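Local coordinates for decaprenyl diphosphate synthase (Rhodobacter capsulatus, PDB 3MZV), which probably elongates farnesyl diphosphate with isopentenyl diphosphate units, using magnesium, to make the long all-trans prenyl diphosphate precursor of quinone side chains, at residues W264-V267 and Q273-G276. Residues are numbered along the deposited sequence; the frame is centred on the assembly and turned at random.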
loop_
_atom_site.group_PDB
_atom_site.type_symbol
_atom_site.label_atom_id
_atom_site.label_comp_id
_atom_site.label_asym_id
_atom_site.label_seq_id
_atom_site.Cartn_x
_atom_site.Cartn_y
_atom_site.Cartn_z
ATOM N N TRP B 264 -14.549 29.591 16.131
ATOM C CA TRP B 264 -13.657 28.530 15.630
ATOM C C TRP B 264 -13.891 27.202 16.358
ATOM O O TRP B 264 -13.882 26.131 15.734
ATOM C CB TRP B 264 -12.176 28.921 15.705
ATOM C CG TRP B 264 -11.849 30.042 14.791
ATOM C CD1 TRP B 264 -11.444 31.261 15.155
ATOM C CD2 TRP B 264 -11.894 30.043 13.349
ATOM N NE1 TRP B 264 -11.264 32.061 14.061
ATOM C CE2 TRP B 264 -11.502 31.330 12.928
ATOM C CE3 TRP B 264 -12.207 29.075 12.373
ATOM C CZ2 TRP B 264 -11.432 31.691 11.596
ATOM C CZ3 TRP B 264 -12.126 29.415 11.053
ATOM C CH2 TRP B 264 -11.769 30.730 10.656
ATOM N N LYS B 265 -14.126 27.262 17.658
ATOM C CA LYS B 265 -14.422 26.079 18.440
ATOM C C LYS B 265 -15.689 25.363 17.924
ATOM O O LYS B 265 -15.703 24.112 17.732
ATOM C CB LYS B 265 -14.603 26.473 19.896
ATOM C CG LYS B 265 -14.173 25.467 20.912
ATOM C CD LYS B 265 -14.171 26.069 22.369
ATOM C CE LYS B 265 -13.078 27.191 22.558
ATOM N NZ LYS B 265 -11.828 26.704 23.287
ATOM N N ARG B 266 -16.727 26.164 17.688
ATOM C CA ARG B 266 -17.994 25.697 17.166
ATOM C C ARG B 266 -17.830 24.987 15.839
ATOM O O ARG B 266 -18.203 23.820 15.723
ATOM C CB ARG B 266 -19.018 26.854 17.020
ATOM C CG ARG B 266 -20.347 26.439 16.449
ATOM C CD ARG B 266 -21.405 27.492 16.619
ATOM N NE ARG B 266 -21.184 28.643 15.738
ATOM C CZ ARG B 266 -21.466 28.668 14.439
ATOM N NH1 ARG B 266 -21.268 29.780 13.750
ATOM N NH2 ARG B 266 -21.968 27.582 13.823
ATOM N N VAL B 267 -17.249 25.658 14.864
ATOM C CA VAL B 267 -17.243 25.173 13.509
ATOM C C VAL B 267 -16.115 24.164 13.219
ATOM O O VAL B 267 -16.275 23.325 12.336
ATOM C CB VAL B 267 -17.219 26.327 12.411
ATOM C CG1 VAL B 267 -18.414 27.284 12.514
ATOM C CG2 VAL B 267 -15.934 27.092 12.437
ATOM N N GLN B 273 -21.490 23.232 11.882
ATOM C CA GLN B 273 -21.433 24.207 10.799
ATOM C C GLN B 273 -22.814 24.442 10.280
ATOM O O GLN B 273 -23.565 23.507 10.101
ATOM C CB GLN B 273 -20.464 23.769 9.697
ATOM C CG GLN B 273 -19.060 23.659 10.227
ATOM C CD GLN B 273 -18.017 23.146 9.236
ATOM O OE1 GLN B 273 -18.304 22.883 8.059
ATOM N NE2 GLN B 273 -16.782 23.040 9.715
ATOM N N GLN B 274 -23.162 25.701 10.054
ATOM C CA GLN B 274 -24.478 26.042 9.601
ATOM C C GLN B 274 -24.319 26.939 8.404
ATOM O O GLN B 274 -23.223 27.376 8.098
ATOM C CB GLN B 274 -25.299 26.720 10.718
ATOM C CG GLN B 274 -25.292 25.930 12.069
ATOM C CD GLN B 274 -26.133 26.599 13.152
ATOM O OE1 GLN B 274 -27.051 27.358 12.854
ATOM N NE2 GLN B 274 -25.813 26.328 14.410
ATOM N N ASP B 275 -25.418 27.219 7.722
ATOM C CA ASP B 275 -25.335 28.057 6.524
ATOM C C ASP B 275 -24.763 29.411 6.824
ATOM O O ASP B 275 -25.138 30.057 7.804
ATOM C CB ASP B 275 -26.686 28.182 5.840
ATOM C CG ASP B 275 -27.038 26.929 5.117
ATOM O OD1 ASP B 275 -26.447 26.691 4.038
ATOM O OD2 ASP B 275 -27.866 26.164 5.650
ATOM N N GLY B 276 -23.816 29.823 5.982
ATOM C CA GLY B 276 -23.139 31.094 6.156
ATOM C C GLY B 276 -21.792 30.989 6.882
ATOM O O GLY B 276 -20.990 31.912 6.815
#
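The amide nitrogen of Gln-273 is held twice over: NE2 donates to the backbone O of Val-267 at 2.7 Å, and also bonds to the carbonyl O of Phe-240. The bond to Val-267 is nearly straight at the hydrogen, 169°, and the acceptor lies in the plane of the amide, although NE2 itself stands 31° off the carbonyl plane of Val-267. A chi1 of -62° sets CG of Gln-273 beside its own backbone N and 3.9 Å from CB of Val-267, and the extended chain beyond carries the amide to the carbonyl. With an alanine here, the carbonyls of Val-267 and Phe-240 are likely to lose their common donor, and Val-267 CB its contact with CG. Arg-266 and Gln-274 cross at about a right angle, NH2 of the arginine 4.1 Å from NE2 of the glutamine, a loose touch; that NE2 bonds to OD1 of Asp-272. NH2 of Arg-266 forms a salt bridge with OD2 of Asp-277, at the start of helix 277-287, and the same oxygen accepts the backbone N of Gln-274. Thus a two-acceptor amide ties the loop before helix 277-287 to helices 258-270 and 238-241, while a two-partner carboxylate links Arg-266 to that loop.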